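Putative ATP binding component of ABC-transporter (Escherichia coli, PDB 2R5O) is the carbohydrate-binding C-terminal domain of the probable ATP-binding component of an ABC transporter that exports O-antigen polysaccharide. Local coordinates at residues V78-D83 against F143-G148; C86-I91 against G148-D153; P131-S136 against D179-F184. All coordinates share one frame; numbering follows the deposited sequence.

Contact 1. Residues V78-D83 against F143-G148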
ATOM      1  N   VAL A  78       9.914   9.890 -24.277  1.00 15.03           N
ATOM      2  CA  VAL A  78       9.930   8.870 -25.330  1.00 14.62           C
ATOM      3  C   VAL A  78      10.037   9.532 -26.696  1.00 14.44           C
ATOM      4  O   VAL A  78       9.335  10.521 -26.964  1.00 15.23           O
ATOM      5  CB  VAL A  78       8.642   8.030 -25.321  1.00 15.54           C
ATOM      6  CG1 VAL A  78       8.717   6.910 -26.361  1.00 16.09           C
ATOM      7  CG2 VAL A  78       8.391   7.472 -23.931  1.00 16.11           C
ATOM      8  N   VAL A  79      10.867   8.958 -27.572  1.00 14.40           N
ATOM      9  CA  VAL A  79      10.876   9.317 -28.989  1.00 14.83           C
ATOM     10  C   VAL A  79      10.266   8.171 -29.790  1.00 15.41           C
ATOM     11  O   VAL A  79      10.605   7.017 -29.580  1.00 15.78           O
ATOM     12  CB  VAL A  79      12.301   9.703 -29.493  1.00 15.32           C
ATOM     13  CG1 VAL A  79      13.348   8.579 -29.331  1.00 16.23           C
ATOM     14  CG2 VAL A  79      12.247  10.135 -30.965  1.00 15.61           C
ATOM     15  N   PHE A  80       9.338   8.506 -30.683  1.00 15.93           N
ATOM     16  CA  PHE A  80       8.606   7.532 -31.498  1.00 16.15           C
ATOM     17  C   PHE A  80       9.159   7.501 -32.909  1.00 16.65           C
ATOM     18  O   PHE A  80       9.355   8.545 -33.517  1.00 16.83           O
ATOM     19  CB  PHE A  80       7.121   7.870 -31.490  1.00 15.94           C
ATOM     20  CG  PHE A  80       6.517   7.759 -30.114  1.00 15.69           C
ATOM     21  CD1 PHE A  80       6.036   6.535 -29.658  1.00 15.00           C
ATOM     22  CD2 PHE A  80       6.486   8.837 -29.265  1.00 15.97           C
ATOM     23  CE1 PHE A  80       5.508   6.409 -28.396  1.00 14.86           C
ATOM     24  CE2 PHE A  80       5.957   8.717 -27.996  1.00 16.02           C
ATOM     25  CZ  PHE A  80       5.456   7.502 -27.567  1.00 15.24           C
ATOM     26  N   GLU A  81       9.446   6.297 -33.397  1.00 16.49           N
ATOM     27  CA  GLU A  81      10.032   6.108 -34.731  1.00 17.31           C
ATOM     28  C   GLU A  81       8.963   5.935 -35.822  1.00 16.81           C
ATOM     29  O   GLU A  81       9.274   6.075 -37.006  1.00 17.38           O
ATOM     30  CB  GLU A  81      11.031   4.946 -34.695  0.65 17.76           C
ATOM     31  CG  GLU A  81      12.376   5.346 -34.029  0.65 21.33           C
ATOM     32  CD  GLU A  81      12.580   4.830 -32.615  0.65 24.49           C
ATOM     33  OE1 GLU A  81      12.343   5.596 -31.649  0.65 23.62           O
ATOM     34  OE2 GLU A  81      13.018   3.666 -32.465  0.65 26.29           O
ATOM     35  N   TYR A  82       7.724   5.658 -35.426  1.00 16.98           N
ATOM     36  CA  TYR A  82       6.607   5.439 -36.347  1.00 17.60           C
ATOM     37  C   TYR A  82       5.371   6.175 -35.827  1.00 17.48           C
ATOM     38  O   TYR A  82       5.317   6.554 -34.646  1.00 17.98           O
ATOM     39  CB  TYR A  82       6.304   3.941 -36.448  1.00 17.63           C
ATOM     40  CG  TYR A  82       7.472   3.114 -36.920  1.00 19.26           C
ATOM     41  CD1 TYR A  82       7.751   3.008 -38.271  1.00 20.83           C
ATOM     42  CD2 TYR A  82       8.292   2.426 -36.029  1.00 20.82           C
ATOM     43  CE1 TYR A  82       8.820   2.267 -38.725  1.00 20.65           C
ATOM     44  CE2 TYR A  82       9.371   1.670 -36.486  1.00 20.95           C
ATOM     45  CZ  TYR A  82       9.619   1.591 -37.831  1.00 21.15           C
ATOM     46  OH  TYR A  82      10.678   0.854 -38.302  1.00 21.54           O
ATOM     47  N   ASP A  83       4.371   6.347 -36.684  1.00 17.45           N
ATOM     48  CA  ASP A  83       3.032   6.723 -36.233  1.00 18.19           C
ATOM     49  C   ASP A  83       2.443   5.574 -35.419  1.00 17.95           C
ATOM     50  O   ASP A  83       2.583   4.417 -35.822  1.00 18.85           O
ATOM     51  CB  ASP A  83       2.086   6.949 -37.421  1.00 18.08           C
ATOM     52  CG  ASP A  83       2.490   8.096 -38.301  1.00 19.71           C
ATOM     53  OD1 ASP A  83       3.389   8.882 -37.957  1.00 20.20           O
ATOM     54  OD2 ASP A  83       1.878   8.208 -39.385  1.00 19.42           O
ATOM     55  N   PHE A 143      10.000   1.731 -16.171  1.00 13.21           N
ATOM     56  CA  PHE A 143       9.222   2.534 -17.088  1.00 13.52           C
ATOM     57  C   PHE A 143       9.104   1.748 -18.390  1.00 14.03           C
ATOM     58  O   PHE A 143      10.117   1.192 -18.854  1.00 14.72           O
ATOM     59  CB  PHE A 143       9.894   3.856 -17.418  1.00 14.17           C
ATOM     60  CG  PHE A 143       9.790   4.943 -16.375  1.00 13.44           C
ATOM     61  CD1 PHE A 143       8.588   5.499 -16.057  1.00 14.53           C
ATOM     62  CD2 PHE A 143      10.926   5.461 -15.788  1.00 13.65           C
ATOM     63  CE1 PHE A 143       8.506   6.568 -15.216  1.00 15.40           C
ATOM     64  CE2 PHE A 143      10.854   6.515 -14.897  1.00 14.32           C
ATOM     65  CZ  PHE A 143       9.630   7.072 -14.614  1.00 14.26           C
ATOM     66  N   GLY A 144       7.930   1.723 -19.005  1.00 13.34           N
ATOM     67  CA  GLY A 144       7.726   1.055 -20.276  1.00 13.68           C
ATOM     68  C   GLY A 144       6.850   1.856 -21.203  1.00 13.56           C
ATOM     69  O   GLY A 144       6.053   2.681 -20.757  1.00 13.37           O
ATOM     70  N   ILE A 145       6.991   1.610 -22.510  1.00 14.03           N
ATOM     71  CA  ILE A 145       6.100   2.175 -23.540  1.00 14.15           C
ATOM     72  C   ILE A 145       5.683   1.031 -24.471  1.00 14.18           C
ATOM     73  O   ILE A 145       6.529   0.266 -24.943  1.00 14.02           O
ATOM     74  CB  ILE A 145       6.757   3.393 -24.291  1.00 16.31           C
ATOM     75  CG1 ILE A 145       5.791   4.056 -25.272  1.00 15.42           C
ATOM     76  CG2 ILE A 145       8.020   3.021 -24.964  1.00 16.35           C
ATOM     77  CD1 ILE A 145       4.700   4.861 -24.604  1.00 16.35           C
ATOM     78  N   SER A 146       4.378   0.936 -24.714  1.00 14.63           N
ATOM     79  CA  SER A 146       3.768  -0.061 -25.572  1.00 14.43           C
ATOM     80  C   SER A 146       2.765   0.609 -26.467  1.00 14.78           C
ATOM     81  O   SER A 146       2.475   1.787 -26.300  1.00 14.60           O
ATOM     82  CB  SER A 146       3.105  -1.140 -24.710  1.00 15.35           C
ATOM     83  OG  SER A 146       4.025  -1.677 -23.756  1.00 15.45           O
ATOM     84  N   ALA A 147       2.248  -0.123 -27.440  1.00 14.89           N
ATOM     85  CA  ALA A 147       1.239   0.434 -28.340  1.00 14.83           C
ATOM     86  C   ALA A 147       0.224  -0.617 -28.742  1.00 15.33           C
ATOM     87  O   ALA A 147       0.558  -1.776 -28.936  1.00 16.73           O
ATOM     88  CB  ALA A 147       1.881   1.009 -29.576  1.00 15.86           C
ATOM     89  N   GLY A 148      -1.024  -0.187 -28.893  1.00 16.08           N
ATOM     90  CA  GLY A 148      -2.091  -1.047 -29.406  1.00 17.39           C
ATOM     91  C   GLY A 148      -3.370  -0.941 -28.595  1.00 19.08           C
ATOM     92  O   GLY A 148      -3.738   0.146 -28.150  1.00 21.27           O
TER
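Ile145 meets Val78 and Phe80 across the interior of the domain, and these three side chains carry the whole contact. It is entirely apolar. No hydrogen bond joins residues 78-83 to 143-148, and the closest pair of backbone CA atoms, those of Val78 and Ile145, is 7.9 Å apart. Ile145 points from its strand toward the opposing segment and sends two branches to two different partners. Its CG1 carbon extends opposite the backbone N (chi1 -175°), and chi2 then bends CD1 back. This branch runs along one end of the Phe80 ring. Ile145 CG1 lies 3.9 Å from Phe80 CE1, and Ile145 CD1 lies 4.0 Å from Phe80 CZ. The approach to the ring is oblique. The other branch goes to the valine, with Ile145 CG2 lying 4.2 Å from Val78 CG1. Val78 CG1 does double duty: it also sits 3.5 Å above the plane of the Phe80 ring, offset toward the rim. Val78 and Phe80 therefore form one continuous apolar patch, and Ile145 leans against both. The CB of Phe80 does not head straight at the opposing strand. The far end of the ring, CE1 and CZ, makes up the distance. More apolar groups close the surroundings. Ala48 touches both Val78 and Phe80, Phe126 packs on both as well, and Ile50 and Pro89 lie against Ile145. The backbone polar groups are used within the sheets instead: backbone hydrogen bonds join Val78 to Arg124 and Val79 to Lys49. Strands 71-80 and 137-147 belong to different sheets, so here side chains, not backbone bonds, join the two segments. Such face-to-face packing of two sheets is the core of a beta sandwich, here the immunoglobulin fold of the Wzt C-terminal domain.

Contact 2. Residues C86-I91 against G148-D153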
ATOM      1  N   CYS A  86      -2.380   4.494 -30.599  1.00 16.94           N
ATOM      2  CA  CYS A  86      -2.651   4.347 -29.177  1.00 17.34           C
ATOM      3  C   CYS A  86      -1.418   3.877 -28.412  1.00 16.78           C
ATOM      4  O   CYS A  86      -1.118   2.685 -28.370  1.00 18.94           O
ATOM      5  CB  CYS A  86      -3.815   3.377 -28.952  1.00 16.63           C
ATOM      6  SG  CYS A  86      -4.318   3.155 -27.219  1.00 19.65           S
ATOM      7  N   VAL A  87      -0.682   4.815 -27.838  1.00 15.58           N
ATOM      8  CA  VAL A  87       0.541   4.481 -27.104  1.00 14.89           C
ATOM      9  C   VAL A  87       0.198   4.485 -25.616  1.00 14.37           C
ATOM     10  O   VAL A  87      -0.613   5.296 -25.149  1.00 14.82           O
ATOM     11  CB  VAL A  87       1.737   5.387 -27.436  1.00 15.22           C
ATOM     12  CG1 VAL A  87       1.986   5.361 -28.947  1.00 15.19           C
ATOM     13  CG2 VAL A  87       1.519   6.844 -26.993  1.00 16.11           C
ATOM     14  N   VAL A  88       0.842   3.589 -24.880  1.00 13.94           N
ATOM     15  CA  VAL A  88       0.470   3.297 -23.518  1.00 13.99           C
ATOM     16  C   VAL A  88       1.743   3.188 -22.687  1.00 13.51           C
ATOM     17  O   VAL A  88       2.404   2.150 -22.651  1.00 14.13           O
ATOM     18  CB  VAL A  88      -0.302   1.974 -23.460  1.00 14.23           C
ATOM     19  CG1 VAL A  88      -0.676   1.632 -22.036  1.00 14.46           C
ATOM     20  CG2 VAL A  88      -1.579   2.069 -24.323  1.00 15.93           C
ATOM     21  N   PRO A  89       2.128   4.290 -22.034  1.00 13.46           N
ATOM     22  CA  PRO A  89       3.224   4.250 -21.076  1.00 13.76           C
ATOM     23  C   PRO A  89       2.799   3.551 -19.802  1.00 13.26           C
ATOM     24  O   PRO A  89       1.623   3.577 -19.452  1.00 13.48           O
ATOM     25  CB  PRO A  89       3.523   5.715 -20.804  1.00 14.03           C
ATOM     26  CG  PRO A  89       2.257   6.404 -21.117  1.00 16.25           C
ATOM     27  CD  PRO A  89       1.587   5.647 -22.213  1.00 13.72           C
ATOM     28  N   GLY A  90       3.747   2.985 -19.071  1.00 13.70           N
ATOM     29  CA  GLY A  90       3.439   2.328 -17.826  1.00 13.77           C
ATOM     30  C   GLY A  90       4.592   2.318 -16.864  1.00 13.21           C
ATOM     31  O   GLY A  90       5.743   2.555 -17.238  1.00 13.83           O
ATOM     32  N   ILE A  91       4.272   1.956 -15.631  1.00 13.18           N
ATOM     33  CA  ILE A  91       5.250   1.825 -14.564  1.00 14.10           C
ATOM     34  C   ILE A  91       5.005   0.535 -13.768  1.00 14.10           C
ATOM     35  O   ILE A  91       3.856   0.056 -13.662  1.00 14.43           O
ATOM     36  CB  ILE A  91       5.182   3.014 -13.595  1.00 14.87           C
ATOM     37  CG1 ILE A  91       3.769   3.251 -13.042  1.00 14.96           C
ATOM     38  CG2 ILE A  91       5.767   4.252 -14.237  1.00 16.80           C
ATOM     39  CD1 ILE A  91       3.809   4.228 -11.869  1.00 16.92           C
ATOM     40  N   GLY A 148      -1.024  -0.187 -28.893  1.00 16.08           N
ATOM     41  CA  GLY A 148      -2.091  -1.047 -29.406  1.00 17.39           C
ATOM     42  C   GLY A 148      -3.370  -0.941 -28.595  1.00 19.08           C
ATOM     43  O   GLY A 148      -3.738   0.146 -28.150  1.00 21.27           O
ATOM     44  N   ASN A 149      -4.059  -2.068 -28.445  1.00 19.25           N
ATOM     45  CA  ASN A 149      -5.269  -2.170 -27.623  1.00 20.81           C
ATOM     46  C   ASN A 149      -4.873  -2.736 -26.264  1.00 20.72           C
ATOM     47  O   ASN A 149      -4.468  -3.888 -26.175  1.00 20.08           O
ATOM     48  CB  ASN A 149      -6.278  -3.105 -28.313  0.65 21.37           C
ATOM     49  CG  ASN A 149      -6.616  -2.673 -29.746  0.65 24.10           C
ATOM     50  OD1 ASN A 149      -6.667  -3.503 -30.665  0.65 27.67           O
ATOM     51  ND2 ASN A 149      -6.848  -1.377 -29.939  0.65 27.26           N
ATOM     52  N   PRO A 150      -4.920  -1.925 -25.192  1.00 22.67           N
ATOM     53  CA  PRO A 150      -4.301  -2.354 -23.903  1.00 22.79           C
ATOM     54  C   PRO A 150      -4.785  -3.690 -23.288  1.00 22.69           C
ATOM     55  O   PRO A 150      -4.024  -4.421 -22.642  1.00 24.02           O
ATOM     56  CB  PRO A 150      -4.545  -1.166 -22.967  1.00 23.51           C
ATOM     57  CG  PRO A 150      -5.374  -0.157 -23.741  1.00 24.24           C
ATOM     58  CD  PRO A 150      -5.460  -0.556 -25.160  1.00 23.49           C
ATOM     59  N   GLN A 151      -6.031  -4.019 -23.525  1.00 21.77           N
ATOM     60  CA  GLN A 151      -6.644  -5.201 -22.941  1.00 21.77           C
ATOM     61  C   GLN A 151      -6.249  -6.504 -23.641  1.00 19.49           C
ATOM     62  O   GLN A 151      -6.306  -7.582 -23.058  1.00 19.26           O
ATOM     63  CB  GLN A 151      -8.174  -5.033 -22.986  1.00 22.39           C
ATOM     64  CG  GLN A 151      -8.693  -3.798 -22.212  1.00 24.06           C
ATOM     65  CD  GLN A 151      -9.991  -3.230 -22.784  1.00 28.00           C
ATOM     66  OE1 GLN A 151     -10.836  -3.970 -23.273  1.00 27.78           O
ATOM     67  NE2 GLN A 151     -10.139  -1.910 -22.738  1.00 30.35           N
ATOM     68  N   THR A 152      -5.928  -6.408 -24.926  1.00 17.04           N
ATOM     69  CA  THR A 152      -5.965  -7.574 -25.793  1.00 16.88           C
ATOM     70  C   THR A 152      -4.830  -7.670 -26.800  1.00 16.27           C
ATOM     71  O   THR A 152      -4.558  -8.751 -27.300  1.00 16.39           O
ATOM     72  CB  THR A 152      -7.284  -7.590 -26.596  1.00 17.43           C
ATOM     73  OG1 THR A 152      -7.411  -6.351 -27.294  1.00 20.12           O
ATOM     74  CG2 THR A 152      -8.482  -7.733 -25.655  1.00 19.64           C
ATOM     75  N   ASP A 153      -4.186  -6.562 -27.162  1.00 15.90           N
ATOM     76  CA  ASP A 153      -3.227  -6.597 -28.284  1.00 15.45           C
ATOM     77  C   ASP A 153      -2.296  -5.407 -28.212  1.00 15.44           C
ATOM     78  O   ASP A 153      -2.490  -4.412 -28.914  1.00 15.86           O
ATOM     79  CB  ASP A 153      -3.970  -6.604 -29.614  1.00 15.54           C
ATOM     80  CG  ASP A 153      -3.065  -6.787 -30.809  1.00 16.44           C
ATOM     81  OD1 ASP A 153      -1.844  -6.983 -30.631  1.00 17.16           O
ATOM     82  OD2 ASP A 153      -3.593  -6.765 -31.952  1.00 19.59           O
TER
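The flat peptide group between Cys86 and Val87 is met at the Cys86 carbonyl oxygen by the N-H of Gly148. The bond from Gly148 N to Cys86 O is 2.9 Å long, with 162° at the hydrogen, and the donor lies nearly in line with the C=O bond. The puckered ring of Pro150 turns two carbons to the strand: its CD lies 4.4 Å from Cys86 SG, and its CG lies 4.4 Å from Val88 CG2. Cys86 reaches this spot because SG extends opposite its backbone N (chi1 -177°). Gly148 is where the chain turns a corner after strand 137-147. At its backbone angles a CB would collide with the carbonyl oxygen of Ala147. Beyond it, Asn149 stands across from two residues, Thr152 and Asp153, in a classic beta bulge at the start of strand 153-169. Asn149 O accepts from both N-H groups, with Asp153 N at 2.9 Å from Asn149 O. Phe107 of the helix 106-109 packs on Pro150, and Ser106 touches Val88. Further along the strand, Pro89 packs on Phe184 of the second subunit.

Contact 3. Residues P131-S136 against D179-F184; sequences PVDLNS and DLKSSF. With NA (sodium ion), chain K.
A sodium site at the interface of the domain-swapped dimer lies beside the meeting of Asp133 and Asp179. Asp179 OD1 binds the sodium ion at 2.7 Å. Three waters and Tyr102 OH of the second subunit complete the site. The same OD1 accepts from Lys181 N at 2.9 Å, arriving from above the carboxylate plane. This is an Asx turn, which is consistent with the carboxylate's rotation being held while OD1 faces the metal. The backbone supplies the direct link between the segments: Asp179 N donates to Asp133 O at 2.9 Å. That bond is nearly straight at its hydrogen (172°), although the donor sits well above the carbonyl plane. Lys181 crosses the Asp133 side chain at about a right angle, with its CD 3.7 Å from Asp133 OD2. A bend at chi3 (67°) takes the chain on past the acid, and NZ reaches Asp133 OD1 through water 1, which is 2.6 Å from Lys181 NZ and 2.9 Å from Asp133 OD1. Water 2 bridges Asp133 OD2 and Asp179 O. Asn69 bonds through ND2 to both Asp133 OD1 and Asp179 OD2. Beyond the site, Ser183 and Phe184 extend a sheet of the second subunit. The two carboxylates are of like charge, with Asp133 OD1 5.4 Å from Asp179 OD2. The sodium, the shared amide of Asn69 and the water-linked lysine would probably offset their repulsion.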
ATOM      1  N   PRO A 131       1.357   8.900  -4.426  1.00 16.92           N
ATOM      2  CA  PRO A 131       1.892   8.958  -3.079  1.00 18.02           C
ATOM      3  C   PRO A 131       2.684   7.684  -2.803  1.00 16.44           C
ATOM      4  O   PRO A 131       2.181   6.581  -2.997  1.00 17.05           O
ATOM      5  CB  PRO A 131       0.636   9.056  -2.212  1.00 18.19           C
ATOM      6  CG  PRO A 131      -0.367   8.300  -2.943  1.00 20.97           C
ATOM      7  CD  PRO A 131      -0.068   8.522  -4.408  1.00 17.97           C
ATOM      8  N   VAL A 132       3.914   7.834  -2.358  1.00 18.24           N
ATOM      9  CA  VAL A 132       4.768   6.676  -2.203  1.00 18.04           C
ATOM     10  C   VAL A 132       4.463   6.035  -0.826  1.00 18.11           C
ATOM     11  O   VAL A 132       5.192   6.212   0.164  1.00 18.92           O
ATOM     12  CB  VAL A 132       6.233   7.040  -2.412  1.00 18.93           C
ATOM     13  CG1 VAL A 132       7.120   5.803  -2.318  1.00 19.24           C
ATOM     14  CG2 VAL A 132       6.410   7.717  -3.800  1.00 18.20           C
ATOM     15  N   ASP A 133       3.362   5.298  -0.799  1.00 17.99           N
ATOM     16  CA  ASP A 133       2.766   4.731   0.448  1.00 16.92           C
ATOM     17  C   ASP A 133       3.446   3.365   0.790  1.00 16.94           C
ATOM     18  O   ASP A 133       2.823   2.307   0.751  1.00 17.74           O
ATOM     19  CB  ASP A 133       1.235   4.600   0.282  1.00 18.33           C
ATOM     20  CG  ASP A 133       0.491   5.925   0.294  1.00 18.37           C
ATOM     21  OD1 ASP A 133       1.056   6.956   0.680  1.00 21.46           O
ATOM     22  OD2 ASP A 133      -0.707   5.959  -0.086  1.00 21.41           O
ATOM     23  N   LEU A 134       4.757   3.443   1.029  1.00 17.79           N
ATOM     24  CA  LEU A 134       5.649   2.317   1.247  1.00 16.93           C
ATOM     25  C   LEU A 134       6.478   2.554   2.486  1.00 17.36           C
ATOM     26  O   LEU A 134       6.680   3.701   2.916  1.00 18.43           O
ATOM     27  CB  LEU A 134       6.604   2.103   0.053  1.00 16.29           C
ATOM     28  CG  LEU A 134       5.948   1.856  -1.302  1.00 16.79           C
ATOM     29  CD1 LEU A 134       6.981   1.720  -2.383  1.00 16.87           C
ATOM     30  CD2 LEU A 134       5.053   0.646  -1.290  1.00 16.59           C
ATOM     31  N   ASN A 135       6.943   1.472   3.103  1.00 16.50           N
ATOM     32  CA  ASN A 135       7.772   1.586   4.292  1.00 16.42           C
ATOM     33  C   ASN A 135       9.199   1.979   3.886  1.00 16.57           C
ATOM     34  O   ASN A 135       9.585   1.951   2.710  1.00 17.21           O
ATOM     35  CB  ASN A 135       7.768   0.248   5.059  1.00 16.51           C
ATOM     36  CG  ASN A 135       7.866   0.420   6.562  1.00 16.57           C
ATOM     37  OD1 ASN A 135       8.125   1.521   7.050  1.00 17.41           O
ATOM     38  ND2 ASN A 135       7.641  -0.661   7.290  1.00 15.94           N
ATOM     39  N   SER A 136      10.006   2.363   4.863  1.00 16.96           N
ATOM     40  CA  SER A 136      11.410   2.669   4.577  1.00 17.74           C
ATOM     41  C   SER A 136      12.049   1.489   3.882  1.00 16.93           C
ATOM     42  O   SER A 136      11.742   0.330   4.221  1.00 17.98           O
ATOM     43  CB  SER A 136      12.210   2.893   5.862  1.00 18.74           C
ATOM     44  OG  SER A 136      11.783   4.059   6.528  1.00 21.51           O
ATOM     45  N   ASP A 179       1.821   0.930   3.117  1.00 15.60           N
ATOM     46  CA  ASP A 179       1.142   1.774   4.080  1.00 14.91           C
ATOM     47  C   ASP A 179      -0.325   1.938   3.696  1.00 14.30           C
ATOM     48  O   ASP A 179      -0.640   2.679   2.758  1.00 14.05           O
ATOM     49  CB  ASP A 179       1.809   3.130   4.193  1.00 15.18           C
ATOM     50  CG  ASP A 179       1.356   3.907   5.387  1.00 15.39           C
ATOM     51  OD1 ASP A 179       0.425   3.497   6.104  1.00 14.24           O
ATOM     52  OD2 ASP A 179       1.977   4.961   5.628  1.00 18.41           O
ATOM     53  N   LEU A 180      -1.219   1.277   4.428  1.00 13.84           N
ATOM     54  CA  LEU A 180      -2.651   1.411   4.204  1.00 13.87           C
ATOM     55  C   LEU A 180      -3.257   2.622   4.934  1.00 12.91           C
ATOM     56  O   LEU A 180      -4.438   2.885   4.821  1.00 13.49           O
ATOM     57  CB  LEU A 180      -3.373   0.125   4.611  1.00 13.56           C
ATOM     58  CG  LEU A 180      -3.055  -1.057   3.690  1.00 15.08           C
ATOM     59  CD1 LEU A 180      -3.644  -2.336   4.248  1.00 16.66           C
ATOM     60  CD2 LEU A 180      -3.540  -0.812   2.231  1.00 16.36           C
ATOM     61  N   LYS A 181      -2.457   3.362   5.702  1.00 11.83           N
ATOM     62  CA  LYS A 181      -2.855   4.677   6.221  1.00 12.33           C
ATOM     63  C   LYS A 181      -4.093   4.626   7.109  1.00 13.24           C
ATOM     64  O   LYS A 181      -4.988   5.457   7.017  1.00 14.63           O
ATOM     65  CB  LYS A 181      -3.024   5.681   5.071  1.00 13.42           C
ATOM     66  CG  LYS A 181      -1.733   5.898   4.304  1.00 14.73           C
ATOM     67  CD  LYS A 181      -1.762   7.039   3.285  1.00 16.71           C
ATOM     68  CE  LYS A 181      -1.898   8.411   3.946  1.00 19.35           C
ATOM     69  NZ  LYS A 181      -2.266   9.464   2.968  1.00 20.66           N
ATOM     70  N   SER A 182      -4.115   3.697   8.038  1.00 12.12           N
ATOM     71  CA  SER A 182      -5.268   3.571   8.906  1.00 12.23           C
ATOM     72  C   SER A 182      -5.424   4.784   9.801  1.00 12.69           C
ATOM     73  O   SER A 182      -4.433   5.344  10.303  1.00 13.41           O
ATOM     74  CB  SER A 182      -5.096   2.353   9.795  1.00 12.33           C
ATOM     75  OG  SER A 182      -6.268   2.081  10.572  1.00 12.73           O
ATOM     76  N   SER A 183      -6.681   5.157  10.056  1.00 12.41           N
ATOM     77  CA  SER A 183      -7.026   6.051  11.155  1.00 12.83           C
ATOM     78  C   SER A 183      -7.384   5.214  12.373  1.00 13.43           C
ATOM     79  O   SER A 183      -7.534   3.992  12.282  1.00 14.34           O
ATOM     80  CB  SER A 183      -8.136   7.029  10.779  1.00 14.29           C
ATOM     81  OG  SER A 183      -9.329   6.353  10.508  1.00 18.78           O
ATOM     82  N   PHE A 184      -7.545   5.863  13.517  1.00 12.71           N
ATOM     83  CA  PHE A 184      -7.763   5.164  14.765  1.00 12.80           C
ATOM     84  C   PHE A 184      -8.700   5.959  15.652  1.00 12.40           C
ATOM     85  O   PHE A 184      -8.537   7.168  15.775  1.00 12.80           O
ATOM     86  CB  PHE A 184      -6.452   4.959  15.510  1.00 13.74           C
ATOM     87  CG  PHE A 184      -6.642   4.357  16.853  1.00 12.94           C
ATOM     88  CD1 PHE A 184      -6.839   2.976  16.977  1.00 12.66           C
ATOM     89  CD2 PHE A 184      -6.721   5.147  17.995  1.00 12.05           C
ATOM     90  CE1 PHE A 184      -7.053   2.413  18.188  1.00 12.86           C
ATOM     91  CE2 PHE A 184      -6.942   4.564  19.226  1.00 11.93           C
ATOM     92  CZ  PHE A 184      -7.112   3.198  19.309  1.00 11.36           C
TER
HETATM   93 NA    NA K  12      -0.183   3.849   8.706  1.00 23.07          NA
HETATM   94  O   HOH W   1      -0.368   9.434   1.127  1.00 21.60           O
HETATM   95  O   HOH W   2      -2.366   3.895   0.778  1.00 25.50           O
HETATM   96  O   HOH W   3      -2.845   7.911   0.020  1.00 40.55           O
HETATM   97  O   HOH W   4       4.825   5.449   4.230  1.00 19.92           O
HETATM   98  O   HOH W   5       1.608   6.155   8.204  1.00 56.38           O
HETATM   99  O   HOH W   6      -1.897   5.972   9.541  1.00 22.29           O
HETATM  100  O   HOH W   7       1.498   3.449  10.837  1.00 25.40           O

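How the contacts relate
Contacts 1 and 2 are neighbours, with centres 10 Å apart, and share Gly148. Strand 137-147 supplies one side of contact 1 and pairs with strand 84-95 of contact 2 in the same sheet, where Ser146 O and Val88 N probably bond. Contact 1 is buried and purely apolar, joining two sheets by side chains. Contact 2 is only partly buried, at a strand-connecting loop, and mixes one backbone bond with light apolar packing. Contact 3 lies about 33 Å from contact 1 between centres, on the opposite side of the chain's centre. Its largely buried chemistry is charged, hydrated and metal-bound, and it lies at the subunit interface, away from the sandwich core.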